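Local coordinates for Mgp-operon protein 3 (PDB 6RJ1), which probably acts together with the P1 protein as a cell-surface adhesin, attaching the bacterium to host cells, apparently by way of their sugars, at residues R63-D68 against S83-E88; K231-W236 against N445-L450; P734-Y739 against F834-F839; L775-T780 against L804-V809. One frame throughout, in Å; residues are numbered along the deposited sequence.

Contact 1: R63-D68 against S83-E88; sequences RVKFQD and SFDTQE
Arg63 meets the second segment twice. Its carbonyl O accepts from Asp85 N at 2.7 Å, the N-H standing well above the carbonyl plane, while its side chain turns over the start of the helix. There CG lies alongside Glu88 CB at 3.7 Å, and the bend at chi2 (-59°) brings NE to Glu88 OE1 at 3.7 Å, a long salt bridge with the two flat groups 31° apart. NH1 is spent on the carbonyl of Ala60, so the carboxylate is only one of the partners of this guanidinium. Val64 follows as a non-hydrogen-bonded antiparallel partner of Phe84; its CG2 touches ring atom CD1 at 3.9 Å. Lys65 forms the hydrogen-bonded pair, its N reaching Ser83 O at 2.9 Å almost in a straight line. Its side chain stays on the face it shares with Ser83: CD passes Asp85 OD2 at 3.3 Å, and a last bend at chi4 delivers NZ to Ser83 OG at 3.0 Å. Asp85 meanwhile accepts from Glu88 N through OD1 (3.0 Å). The whole is a short two-stranded antiparallel ladder whose second strand runs straight into an aspartate N-capped helix.

Contact 2: K231-W236 against N445-L450; sequences KLNESW and NVITQL
Val446 and Trp236 form the dense end of this contact. Val446 CG2 sits over one indole face, 3.7 Å from the centroid of the five-membered ring and 15° off its normal, a CH-pi contact; CG1, anti to the backbone N (chi1 168°), touches CZ2 of the six-membered ring (3.6 Å). Beyond it, Gln449 CB approaches Trp236 CZ3 at 3.5 Å, its amide lying nearly parallel to the ring while OE1 bonds to the backbone of Ile369. Trp236 NE1 is turned to the carbonyl of Val166, which helps set the rotation of the indole. On the other flank Leu232 CG packs against Ile447 CD1 at 3.8 Å. Solvent reaches the opposite part of the loop more readily: Lys231 and Glu234 point away from the helix, and Glu234 OE1 takes Lys231 N at 2.8 Å, while Lys231 NZ bonds to Gln162 O and forms a salt bridge with Asp163. Two backbone bonds join these regions: Ile447 N meets a lone pair of Leu232 O and Val446 N meets Glu234 O, both at 3.0 Å. This is a type I beta turn, Lys231 to Glu234, whose carbonyls take the amides of Val446 and Ile447 at the N-terminus of helix 446-454.

Contact 3: P734-Y739 against F834-F839; sequences PVPYYY and FSYTPF
Tyr738 and Tyr739 of the 3-10 segment 737-739 are set against the last residues of strand 834-838, an antiparallel neighbour of strand 808-815, and against Phe839 just beyond it. The touching is slight, 150 Å² in all, and is done largely by phenol oxygens. Tyr739 OH comes to the edge of the Phe839 ring, 3.6 Å from CE1 and near the ring plane, with the two side chains at about a right angle. That hydroxyl is hydrogen-bonded to Ser844 OG, so the buried polar tip is satisfied even though its neighbour here is a C-H edge. Tyr738 OH arrives in a similar crosswise manner at Pro838 CB, 3.7 Å away; chi1 of 54°, with CG between the backbone N and the carbonyl carbon, sends this ring toward the strand on the solvent-exposed side, where it also touches a crystal neighbour that may partly set its pose. The turn itself is closed by Tyr739 N bonding back to Pro736 O at 3.2 Å, the i+3 to i bond of a 3-10 helix, and Pro736 serves as its apolar filling. Its CG stands 3.8 Å above the centre of the Tyr739 ring, and its CB lies over a face of Tyr738, displaced to the rim. The same proline extends CG to Tyr836 OH at 4.1 Å, a loose approach at about a right angle.

Contact 4: L775-T780 against L804-V809; sequences LLNFGT and LVRGGV
Arg806 runs back along the 775-780 segment and meets a neighbour at nearly every atom. CB rests 3.3 Å from Asn777 OD1, and CG lies 3.5 Å from that oxygen and 4.1 Å from Phe778 CB. The extended chi2 (-170°) carries CD to 3.2 Å from Leu776 O, and the bend at chi3 (74°) then turns the guanidinium so that NH1 closes on the same oxygen at 2.8 Å, N-H nearly straight at 166° and the oxygen almost in the guanidinium plane. NE forms a salt bridge with Asp769, and NH2 is used by the carbonyl of Asn773. The buried charge is thus met by one carboxylate and two carbonyls. Arg806 N gives a hydrogen bond to Asn777 OD1 at 3.2 Å, in the plane of the amide; that oxygen also accepts from Phe778 N, while ND2 bonds to Leu733 O. Farther on, Thr780 and Leu804 form a hydrogen-bonded antiparallel pair, Thr780 N to Leu804 O 2.9 Å. A type II turn leads on to strand 808-815, and the contact sits where strand 779-786 enters its sheet, with Phe555 of strand 549-563 against Asn777 and Val805 and helices 176-179 and 666-673 against Leu775.

The four contacts form two touching pairs; contact 3 lies across the chain's centre from contacts 1 and 2, and contact 4 is nearer the centre. Contact 1 packs on helix 446-454, one partner of contact 2: Thr448 OG1 bonds to Val64 N and Asn233 ND2 to Phe66 O, tying the ladder to helix and turn. Contacts 3 and 4 meet in one sheet, where Phe839 N bonds to Gly807 O and Thr837 N to Val809 O. Buried contact 4 sinks an arginine among carbonyls; contact 3, reaching the surface, relies on van der Waals touches of tyrosines, prolines and Phe839. Contacts 1 and 2 are partly buried: the first pairs a backbone ladder with charged and polar side chains, the second joins backbone bonds to apolar and CH-pi packing.

Contact 1: R63-D68 against S83-E88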
loop_
_atom_site.group_PDB
_atom_site.type_symbol
_atom_site.label_atom_id
_atom_site.label_comp_id
_atom_site.label_asym_id
_atom_site.label_seq_id
_atom_site.Cartn_x
_atom_site.Cartn_y
_atom_site.Cartn_z
ATOM N N ARG A 63 -17.278 -1.986 15.210
ATOM C CA ARG A 63 -18.262 -1.773 14.152
ATOM C C ARG A 63 -18.373 -0.290 13.824
ATOM O O ARG A 63 -18.524 0.527 14.729
ATOM C CB ARG A 63 -19.630 -2.407 14.495
ATOM C CG ARG A 63 -19.640 -3.943 14.463
ATOM C CD ARG A 63 -19.258 -4.537 13.110
ATOM N NE ARG A 63 -19.315 -6.000 13.105
ATOM C CZ ARG A 63 -18.345 -6.803 13.546
ATOM N NH1 ARG A 63 -17.226 -6.292 14.045
ATOM N NH2 ARG A 63 -18.492 -8.122 13.494
ATOM N N VAL A 64 -18.229 0.060 12.533
ATOM C CA VAL A 64 -18.282 1.457 12.094
ATOM C C VAL A 64 -19.469 1.690 11.153
ATOM O O VAL A 64 -19.800 0.821 10.345
ATOM C CB VAL A 64 -16.921 1.957 11.510
ATOM C CG1 VAL A 64 -16.975 3.431 11.124
ATOM C CG2 VAL A 64 -15.773 1.720 12.489
ATOM N N LYS A 65 -20.135 2.853 11.299
ATOM C CA LYS A 65 -21.234 3.259 10.433
ATOM C C LYS A 65 -20.965 4.634 9.809
ATOM O O LYS A 65 -20.335 5.498 10.427
ATOM C CB LYS A 65 -22.610 3.182 11.135
ATOM C CG LYS A 65 -22.907 4.259 12.184
ATOM C CD LYS A 65 -24.356 4.242 12.658
ATOM C CE LYS A 65 -24.659 5.249 13.756
ATOM N NZ LYS A 65 -23.938 4.950 15.031
ATOM N N PHE A 66 -21.420 4.807 8.574
ATOM C CA PHE A 66 -21.342 6.064 7.843
ATOM C C PHE A 66 -22.776 6.531 7.582
ATOM O O PHE A 66 -23.584 5.778 7.033
ATOM C CB PHE A 66 -20.531 5.911 6.540
ATOM C CG PHE A 66 -20.580 7.093 5.597
ATOM C CD1 PHE A 66 -19.989 8.303 5.939
ATOM C CD2 PHE A 66 -21.190 6.986 4.354
ATOM C CE1 PHE A 66 -20.024 9.390 5.062
ATOM C CE2 PHE A 66 -21.224 8.076 3.477
ATOM C CZ PHE A 66 -20.643 9.270 3.838
ATOM N N GLN A 67 -23.108 7.740 8.037
ATOM C CA GLN A 67 -24.447 8.278 7.832
ATOM C C GLN A 67 -24.543 8.948 6.468
ATOM O O GLN A 67 -23.990 10.027 6.265
ATOM C CB GLN A 67 -24.866 9.221 8.966
ATOM C CG GLN A 67 -26.142 8.796 9.714
ATOM C CD GLN A 67 -27.402 8.662 8.871
ATOM O OE1 GLN A 67 -28.187 7.723 9.052
ATOM N NE2 GLN A 67 -27.643 9.590 7.946
ATOM N N ASP A 68 -25.195 8.262 5.520
ATOM C CA ASP A 68 -25.411 8.734 4.156
ATOM C C ASP A 68 -26.900 8.863 3.906
ATOM O O ASP A 68 -27.655 7.920 4.159
ATOM C CB ASP A 68 -24.749 7.803 3.122
ATOM C CG ASP A 68 -25.284 6.381 3.064
ATOM O OD1 ASP A 68 -25.531 5.788 4.144
ATOM O OD2 ASP A 68 -25.452 5.858 1.944
ATOM N N SER A 83 -19.093 7.187 12.774
ATOM C CA SER A 83 -19.285 6.852 14.189
ATOM C C SER A 83 -19.177 5.353 14.417
ATOM O O SER A 83 -19.293 4.571 13.469
ATOM C CB SER A 83 -20.629 7.356 14.698
ATOM O OG SER A 83 -21.696 6.738 13.999
ATOM N N PHE A 84 -18.960 4.953 15.675
ATOM C CA PHE A 84 -18.897 3.548 16.029
ATOM C C PHE A 84 -20.320 3.040 16.276
ATOM O O PHE A 84 -21.099 3.700 16.969
ATOM C CB PHE A 84 -18.003 3.319 17.257
ATOM C CG PHE A 84 -16.522 3.572 17.066
ATOM C CD1 PHE A 84 -15.744 2.716 16.289
ATOM C CD2 PHE A 84 -15.894 4.631 17.710
ATOM C CE1 PHE A 84 -14.377 2.944 16.125
ATOM C CE2 PHE A 84 -14.520 4.851 17.552
ATOM C CZ PHE A 84 -13.773 4.010 16.755
ATOM N N ASP A 85 -20.669 1.896 15.662
ATOM C CA ASP A 85 -21.972 1.255 15.793
ATOM C C ASP A 85 -21.971 0.285 16.983
ATOM O O ASP A 85 -21.766 -0.922 16.810
ATOM C CB ASP A 85 -22.382 0.550 14.484
ATOM C CG ASP A 85 -23.887 0.423 14.307
ATOM O OD1 ASP A 85 -24.535 -0.267 15.135
ATOM O OD2 ASP A 85 -24.423 1.039 13.362
ATOM N N THR A 86 -22.203 0.836 18.190
ATOM C CA THR A 86 -22.260 0.132 19.477
ATOM C C THR A 86 -23.300 -1.010 19.462
ATOM O O THR A 86 -23.039 -2.076 20.027
ATOM C CB THR A 86 -22.467 1.166 20.605
ATOM O OG1 THR A 86 -21.292 1.976 20.687
ATOM C CG2 THR A 86 -22.733 0.532 21.974
ATOM N N GLN A 87 -24.446 -0.788 18.788
ATOM C CA GLN A 87 -25.532 -1.758 18.640
ATOM C C GLN A 87 -25.099 -2.998 17.844
ATOM O O GLN A 87 -25.432 -4.117 18.241
ATOM C CB GLN A 87 -26.767 -1.098 18.008
ATOM C CG GLN A 87 -27.522 -0.180 18.969
ATOM C CD GLN A 87 -28.706 0.509 18.327
ATOM O OE1 GLN A 87 -28.616 1.082 17.230
ATOM N NE2 GLN A 87 -29.843 0.488 19.014
ATOM N N GLU A 88 -24.345 -2.796 16.740
ATOM C CA GLU A 88 -23.819 -3.871 15.896
ATOM C C GLU A 88 -22.702 -4.626 16.623
ATOM O O GLU A 88 -22.600 -5.842 16.475
ATOM C CB GLU A 88 -23.298 -3.317 14.560
ATOM C CG GLU A 88 -24.133 -3.692 13.346
ATOM C CD GLU A 88 -24.063 -5.136 12.891
ATOM O OE1 GLU A 88 -22.938 -5.653 12.703
ATOM O OE2 GLU A 88 -25.141 -5.746 12.704
#

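Contact 2: K231-W236 against N445-L450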
loop_
_atom_site.group_PDB
_atom_site.type_symbol
_atom_site.label_atom_id
_atom_site.label_comp_id
_atom_site.label_asym_id
_atom_site.label_seq_id
_atom_site.Cartn_x
_atom_site.Cartn_y
_atom_site.Cartn_z
ATOM N N LYS A 231 -19.552 0.362 -1.622
ATOM C CA LYS A 231 -19.721 1.627 -0.926
ATOM C C LYS A 231 -19.367 1.405 0.557
ATOM O O LYS A 231 -19.301 0.264 1.018
ATOM C CB LYS A 231 -21.148 2.156 -1.090
ATOM C CG LYS A 231 -21.416 2.778 -2.455
ATOM C CD LYS A 231 -22.589 3.753 -2.403
ATOM C CE LYS A 231 -22.660 4.583 -3.657
ATOM N NZ LYS A 231 -23.715 5.626 -3.572
ATOM N N LEU A 232 -19.100 2.495 1.282
ATOM C CA LEU A 232 -18.695 2.493 2.683
ATOM C C LEU A 232 -19.562 1.615 3.605
ATOM O O LEU A 232 -19.015 0.881 4.428
ATOM C CB LEU A 232 -18.643 3.948 3.176
ATOM C CG LEU A 232 -17.263 4.599 3.383
ATOM C CD1 LEU A 232 -16.221 4.120 2.391
ATOM C CD2 LEU A 232 -17.376 6.096 3.357
ATOM N N ASN A 233 -20.892 1.665 3.435
ATOM C CA ASN A 233 -21.850 0.889 4.230
ATOM C C ASN A 233 -22.187 -0.487 3.624
ATOM O O ASN A 233 -22.911 -1.278 4.244
ATOM C CB ASN A 233 -23.115 1.703 4.514
ATOM C CG ASN A 233 -22.857 2.874 5.425
ATOM O OD1 ASN A 233 -22.463 2.719 6.587
ATOM N ND2 ASN A 233 -23.053 4.074 4.912
ATOM N N GLU A 234 -21.645 -0.772 2.427
ATOM C CA GLU A 234 -21.818 -2.059 1.762
ATOM C C GLU A 234 -20.735 -3.001 2.281
ATOM O O GLU A 234 -19.785 -2.553 2.932
ATOM C CB GLU A 234 -21.724 -1.908 0.232
ATOM C CG GLU A 234 -22.992 -1.385 -0.422
ATOM C CD GLU A 234 -22.921 -1.041 -1.901
ATOM O OE1 GLU A 234 -21.814 -1.082 -2.485
ATOM O OE2 GLU A 234 -23.986 -0.721 -2.478
ATOM N N SER A 235 -20.879 -4.307 2.016
ATOM C CA SER A 235 -19.879 -5.292 2.430
ATOM C C SER A 235 -19.258 -5.971 1.229
ATOM O O SER A 235 -19.950 -6.252 0.239
ATOM C CB SER A 235 -20.500 -6.355 3.327
ATOM O OG SER A 235 -20.971 -5.777 4.528
ATOM N N TRP A 236 -17.955 -6.276 1.334
ATOM C CA TRP A 236 -17.243 -7.017 0.304
ATOM C C TRP A 236 -17.620 -8.495 0.466
ATOM O O TRP A 236 -17.835 -8.942 1.606
ATOM C CB TRP A 236 -15.732 -6.912 0.521
ATOM C CG TRP A 236 -15.124 -5.568 0.300
ATOM C CD1 TRP A 236 -15.291 -4.751 -0.781
ATOM C CD2 TRP A 236 -14.116 -4.959 1.112
ATOM N NE1 TRP A 236 -14.480 -3.645 -0.666
ATOM C CE2 TRP A 236 -13.759 -3.741 0.494
ATOM C CE3 TRP A 236 -13.501 -5.311 2.328
ATOM C CZ2 TRP A 236 -12.806 -2.878 1.043
ATOM C CZ3 TRP A 236 -12.549 -4.464 2.863
ATOM C CH2 TRP A 236 -12.217 -3.257 2.233
ATOM N N ASN A 445 -19.162 -3.920 7.222
ATOM C CA ASN A 445 -19.014 -2.774 6.296
ATOM C C ASN A 445 -17.572 -2.553 5.801
ATOM O O ASN A 445 -16.619 -2.875 6.514
ATOM C CB ASN A 445 -19.458 -1.457 6.984
ATOM C CG ASN A 445 -20.796 -1.479 7.651
ATOM O OD1 ASN A 445 -21.794 -1.000 7.103
ATOM N ND2 ASN A 445 -20.846 -2.019 8.862
ATOM N N VAL A 446 -17.430 -1.913 4.620
ATOM C CA VAL A 446 -16.140 -1.514 4.061
ATOM C C VAL A 446 -15.483 -0.524 5.050
ATOM O O VAL A 446 -14.292 -0.652 5.348
ATOM C CB VAL A 446 -16.304 -0.911 2.638
ATOM C CG1 VAL A 446 -15.028 -0.214 2.158
ATOM C CG2 VAL A 446 -16.746 -1.974 1.638
ATOM N N ILE A 447 -16.294 0.411 5.604
ATOM C CA ILE A 447 -15.844 1.431 6.556
ATOM C C ILE A 447 -15.301 0.806 7.862
ATOM O O ILE A 447 -14.311 1.310 8.407
ATOM C CB ILE A 447 -16.923 2.533 6.791
ATOM C CG1 ILE A 447 -16.318 3.785 7.466
ATOM C CG2 ILE A 447 -18.169 2.025 7.528
ATOM C CD1 ILE A 447 -15.315 4.566 6.629
ATOM N N THR A 448 -15.911 -0.302 8.328
ATOM C CA THR A 448 -15.470 -1.036 9.518
ATOM C C THR A 448 -14.115 -1.700 9.213
ATOM O O THR A 448 -13.185 -1.608 10.021
ATOM C CB THR A 448 -16.543 -2.066 9.901
ATOM O OG1 THR A 448 -17.768 -1.387 10.158
ATOM C CG2 THR A 448 -16.146 -2.921 11.095
ATOM N N GLN A 449 -14.013 -2.356 8.030
ATOM C CA GLN A 449 -12.805 -3.042 7.569
ATOM C C GLN A 449 -11.673 -2.068 7.402
ATOM O O GLN A 449 -10.544 -2.409 7.734
ATOM C CB GLN A 449 -13.030 -3.809 6.258
ATOM C CG GLN A 449 -14.179 -4.815 6.268
ATOM C CD GLN A 449 -13.963 -6.059 7.093
ATOM O OE1 GLN A 449 -13.006 -6.191 7.872
ATOM N NE2 GLN A 449 -14.865 -7.009 6.925
ATOM N N LEU A 450 -11.974 -0.851 6.916
ATOM C CA LEU A 450 -10.978 0.202 6.754
ATOM C C LEU A 450 -10.508 0.690 8.127
ATOM O O LEU A 450 -9.313 0.938 8.288
ATOM C CB LEU A 450 -11.489 1.368 5.890
ATOM C CG LEU A 450 -11.730 1.090 4.407
ATOM C CD1 LEU A 450 -12.561 2.188 3.782
ATOM C CD2 LEU A 450 -10.437 0.894 3.652
#

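Contact 3: P734-Y739 against F834-F839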
loop_
_atom_site.group_PDB
_atom_site.type_symbol
_atom_site.label_atom_id
_atom_site.label_comp_id
_atom_site.label_asym_id
_atom_site.label_seq_id
_atom_site.Cartn_x
_atom_site.Cartn_y
_atom_site.Cartn_z
ATOM N N PRO A 734 7.915 -1.001 -10.554
ATOM C CA PRO A 734 7.085 -2.105 -11.058
ATOM C C PRO A 734 7.509 -3.472 -10.538
ATOM O O PRO A 734 8.620 -3.593 -10.034
ATOM C CB PRO A 734 7.293 -2.010 -12.573
ATOM C CG PRO A 734 8.658 -1.478 -12.718
ATOM C CD PRO A 734 8.851 -0.519 -11.592
ATOM N N VAL A 735 6.656 -4.514 -10.696
ATOM C CA VAL A 735 7.028 -5.892 -10.330
ATOM C C VAL A 735 8.074 -6.404 -11.331
ATOM O O VAL A 735 8.036 -5.989 -12.497
ATOM C CB VAL A 735 5.853 -6.904 -10.261
ATOM C CG1 VAL A 735 5.175 -6.877 -8.910
ATOM C CG2 VAL A 735 4.858 -6.740 -11.403
ATOM N N PRO A 736 8.979 -7.332 -10.949
ATOM C CA PRO A 736 9.910 -7.871 -11.942
ATOM C C PRO A 736 9.127 -8.572 -13.050
ATOM O O PRO A 736 8.212 -9.342 -12.764
ATOM C CB PRO A 736 10.743 -8.870 -11.134
ATOM C CG PRO A 736 10.577 -8.469 -9.739
ATOM C CD PRO A 736 9.183 -7.975 -9.637
ATOM N N TYR A 737 9.442 -8.251 -14.307
ATOM C CA TYR A 737 8.796 -8.862 -15.471
ATOM C C TYR A 737 9.069 -10.358 -15.496
ATOM O O TYR A 737 8.221 -11.127 -15.943
ATOM C CB TYR A 737 9.275 -8.207 -16.781
ATOM C CG TYR A 737 10.779 -8.155 -16.942
ATOM C CD1 TYR A 737 11.478 -9.215 -17.522
ATOM C CD2 TYR A 737 11.507 -7.043 -16.528
ATOM C CE1 TYR A 737 12.865 -9.184 -17.651
ATOM C CE2 TYR A 737 12.895 -6.997 -16.663
ATOM C CZ TYR A 737 13.568 -8.070 -17.227
ATOM O OH TYR A 737 14.935 -8.033 -17.363
ATOM N N TYR A 738 10.244 -10.765 -14.976
ATOM C CA TYR A 738 10.699 -12.155 -14.932
ATOM C C TYR A 738 9.954 -12.990 -13.871
ATOM O O TYR A 738 10.219 -14.185 -13.747
ATOM C CB TYR A 738 12.236 -12.254 -14.796
ATOM C CG TYR A 738 12.832 -11.492 -13.630
ATOM C CD1 TYR A 738 12.895 -12.059 -12.360
ATOM C CD2 TYR A 738 13.387 -10.228 -13.809
ATOM C CE1 TYR A 738 13.461 -11.373 -11.289
ATOM C CE2 TYR A 738 13.960 -9.533 -12.743
ATOM C CZ TYR A 738 14.009 -10.117 -11.489
ATOM O OH TYR A 738 14.547 -9.431 -10.427
ATOM N N TYR A 739 8.995 -12.375 -13.153
ATOM C CA TYR A 739 8.131 -13.059 -12.194
ATOM C C TYR A 739 6.974 -13.687 -12.967
ATOM O O TYR A 739 6.218 -14.491 -12.424
ATOM C CB TYR A 739 7.612 -12.075 -11.122
ATOM C CG TYR A 739 8.463 -12.010 -9.872
ATOM C CD1 TYR A 739 9.816 -12.340 -9.905
ATOM C CD2 TYR A 739 7.921 -11.605 -8.659
ATOM C CE1 TYR A 739 10.602 -12.286 -8.760
ATOM C CE2 TYR A 739 8.701 -11.550 -7.502
ATOM C CZ TYR A 739 10.043 -11.890 -7.560
ATOM O OH TYR A 739 10.826 -11.850 -6.438
ATOM N N PHE A 834 16.600 7.345 -3.626
ATOM C CA PHE A 834 15.965 6.052 -3.882
ATOM C C PHE A 834 16.920 5.105 -4.604
ATOM O O PHE A 834 17.604 5.510 -5.548
ATOM C CB PHE A 834 14.683 6.243 -4.709
ATOM C CG PHE A 834 13.917 4.983 -5.037
ATOM C CD1 PHE A 834 14.195 4.258 -6.190
ATOM C CD2 PHE A 834 12.887 4.542 -4.217
ATOM C CE1 PHE A 834 13.481 3.097 -6.498
ATOM C CE2 PHE A 834 12.162 3.395 -4.539
ATOM C CZ PHE A 834 12.459 2.684 -5.677
ATOM N N SER A 835 16.917 3.833 -4.175
ATOM C CA SER A 835 17.706 2.750 -4.760
ATOM C C SER A 835 16.940 1.423 -4.662
ATOM O O SER A 835 16.389 1.104 -3.606
ATOM C CB SER A 835 19.066 2.637 -4.080
ATOM O OG SER A 835 19.367 1.297 -3.719
ATOM N N TYR A 836 16.912 0.658 -5.761
ATOM C CA TYR A 836 16.288 -0.658 -5.809
ATOM C C TYR A 836 17.322 -1.655 -6.323
ATOM O O TYR A 836 17.871 -1.471 -7.415
ATOM C CB TYR A 836 15.002 -0.646 -6.658
ATOM C CG TYR A 836 14.503 -2.025 -7.039
ATOM C CD1 TYR A 836 13.744 -2.784 -6.151
ATOM C CD2 TYR A 836 14.813 -2.585 -8.276
ATOM C CE1 TYR A 836 13.295 -4.059 -6.492
ATOM C CE2 TYR A 836 14.389 -3.866 -8.617
ATOM C CZ TYR A 836 13.619 -4.594 -7.728
ATOM O OH TYR A 836 13.204 -5.855 -8.076
ATOM N N THR A 837 17.622 -2.685 -5.520
ATOM C CA THR A 837 18.574 -3.728 -5.897
ATOM C C THR A 837 17.816 -5.055 -5.949
ATOM O O THR A 837 17.256 -5.468 -4.928
ATOM C CB THR A 837 19.770 -3.751 -4.944
ATOM O OG1 THR A 837 20.238 -2.416 -4.754
ATOM C CG2 THR A 837 20.904 -4.642 -5.447
ATOM N N PRO A 838 17.742 -5.717 -7.124
ATOM C CA PRO A 838 17.004 -6.988 -7.201
ATOM C C PRO A 838 17.672 -8.095 -6.402
ATOM O O PRO A 838 18.896 -8.229 -6.453
ATOM C CB PRO A 838 17.011 -7.318 -8.704
ATOM C CG PRO A 838 17.450 -6.074 -9.395
ATOM C CD PRO A 838 18.336 -5.371 -8.430
ATOM N N PHE A 839 16.884 -8.878 -5.650
ATOM C CA PHE A 839 17.468 -9.981 -4.895
ATOM C C PHE A 839 17.467 -11.292 -5.720
ATOM O O PHE A 839 16.800 -11.380 -6.752
ATOM C CB PHE A 839 16.857 -10.135 -3.487
ATOM C CG PHE A 839 15.361 -10.168 -3.274
ATOM C CD1 PHE A 839 14.543 -10.973 -4.061
ATOM C CD2 PHE A 839 14.783 -9.509 -2.186
ATOM C CE1 PHE A 839 13.160 -11.037 -3.823
ATOM C CE2 PHE A 839 13.403 -9.568 -1.955
ATOM C CZ PHE A 839 12.603 -10.336 -2.770
#

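Contact 4: L775-T780 against L804-V809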
loop_
_atom_site.group_PDB
_atom_site.type_symbol
_atom_site.label_atom_id
_atom_site.label_comp_id
_atom_site.label_asym_id
_atom_site.label_seq_id
_atom_site.Cartn_x
_atom_site.Cartn_y
_atom_site.Cartn_z
ATOM N N LEU A 775 1.514 -9.374 -11.112
ATOM C CA LEU A 775 1.080 -8.093 -11.639
ATOM C C LEU A 775 1.228 -6.943 -10.658
ATOM O O LEU A 775 1.580 -5.833 -11.072
ATOM C CB LEU A 775 -0.412 -8.250 -12.012
ATOM C CG LEU A 775 -1.024 -7.601 -13.272
ATOM C CD1 LEU A 775 -2.209 -6.749 -12.910
ATOM C CD2 LEU A 775 -0.027 -6.847 -14.119
ATOM N N LEU A 776 0.900 -7.182 -9.379
ATOM C CA LEU A 776 0.875 -6.141 -8.358
ATOM C C LEU A 776 2.078 -6.147 -7.462
ATOM O O LEU A 776 2.470 -7.203 -6.957
ATOM C CB LEU A 776 -0.416 -6.224 -7.516
ATOM C CG LEU A 776 -1.718 -6.475 -8.272
ATOM C CD1 LEU A 776 -2.814 -6.879 -7.335
ATOM C CD2 LEU A 776 -2.125 -5.276 -9.118
ATOM N N ASN A 777 2.663 -4.962 -7.253
ATOM C CA ASN A 777 3.802 -4.824 -6.364
ATOM C C ASN A 777 3.341 -4.688 -4.916
ATOM O O ASN A 777 2.210 -4.289 -4.652
ATOM C CB ASN A 777 4.743 -3.701 -6.791
ATOM C CG ASN A 777 6.183 -3.967 -6.415
ATOM O OD1 ASN A 777 6.512 -4.890 -5.669
ATOM N ND2 ASN A 777 7.084 -3.162 -6.921
ATOM N N PHE A 778 4.206 -5.074 -3.986
ATOM C CA PHE A 778 3.920 -5.054 -2.560
ATOM C C PHE A 778 5.183 -4.630 -1.819
ATOM O O PHE A 778 6.276 -5.008 -2.211
ATOM C CB PHE A 778 3.431 -6.454 -2.141
ATOM C CG PHE A 778 3.468 -6.797 -0.674
ATOM C CD1 PHE A 778 2.419 -6.449 0.163
ATOM C CD2 PHE A 778 4.516 -7.533 -0.145
ATOM C CE1 PHE A 778 2.435 -6.799 1.512
ATOM C CE2 PHE A 778 4.529 -7.879 1.206
ATOM C CZ PHE A 778 3.487 -7.508 2.024
ATOM N N GLY A 779 5.015 -3.835 -0.777
ATOM C CA GLY A 779 6.114 -3.332 0.034
ATOM C C GLY A 779 5.872 -3.568 1.503
ATOM O O GLY A 779 4.772 -3.326 1.992
ATOM N N THR A 780 6.900 -4.045 2.214
ATOM C CA THR A 780 6.811 -4.386 3.632
ATOM C C THR A 780 8.133 -4.162 4.376
ATOM O O THR A 780 9.206 -4.161 3.768
ATOM C CB THR A 780 6.308 -5.860 3.775
ATOM O OG1 THR A 780 5.978 -6.148 5.133
ATOM C CG2 THR A 780 7.316 -6.890 3.262
ATOM N N LEU A 804 11.495 -4.174 1.935
ATOM C CA LEU A 804 11.453 -5.266 0.978
ATOM C C LEU A 804 10.232 -5.113 0.093
ATOM O O LEU A 804 9.136 -4.790 0.576
ATOM C CB LEU A 804 11.430 -6.605 1.738
ATOM C CG LEU A 804 12.747 -7.409 1.836
ATOM C CD1 LEU A 804 13.960 -6.538 2.164
ATOM C CD2 LEU A 804 12.626 -8.498 2.863
ATOM N N VAL A 805 10.444 -5.278 -1.214
ATOM C CA VAL A 805 9.413 -5.239 -2.260
ATOM C C VAL A 805 9.520 -6.520 -3.091
ATOM O O VAL A 805 10.474 -7.286 -2.916
ATOM C CB VAL A 805 9.442 -3.958 -3.143
ATOM C CG1 VAL A 805 9.043 -2.723 -2.341
ATOM C CG2 VAL A 805 10.789 -3.768 -3.837
ATOM N N ARG A 806 8.561 -6.758 -3.998
ATOM C CA ARG A 806 8.608 -7.936 -4.853
ATOM C C ARG A 806 9.796 -7.832 -5.798
ATOM O O ARG A 806 9.902 -6.863 -6.565
ATOM C CB ARG A 806 7.306 -8.113 -5.634
ATOM C CG ARG A 806 6.085 -8.280 -4.752
ATOM C CD ARG A 806 4.878 -8.683 -5.565
ATOM N NE ARG A 806 4.946 -10.079 -5.998
ATOM C CZ ARG A 806 4.041 -10.670 -6.763
ATOM N NH1 ARG A 806 3.002 -9.988 -7.223
ATOM N NH2 ARG A 806 4.172 -11.948 -7.085
ATOM N N GLY A 807 10.716 -8.789 -5.668
ATOM C CA GLY A 807 11.907 -8.875 -6.501
ATOM C C GLY A 807 13.190 -8.271 -5.980
ATOM O O GLY A 807 14.254 -8.558 -6.535
ATOM N N GLY A 808 13.114 -7.440 -4.952
ATOM C CA GLY A 808 14.311 -6.816 -4.408
ATOM C C GLY A 808 14.148 -5.945 -3.180
ATOM O O GLY A 808 13.061 -5.839 -2.609
ATOM N N VAL A 809 15.263 -5.327 -2.766
ATOM C CA VAL A 809 15.330 -4.432 -1.619
ATOM C C VAL A 809 15.426 -2.973 -2.080
ATOM O O VAL A 809 16.142 -2.664 -3.038
ATOM C CB VAL A 809 16.463 -4.840 -0.626
ATOM C CG1 VAL A 809 17.854 -4.736 -1.255
ATOM C CG2 VAL A 809 16.394 -4.047 0.681
#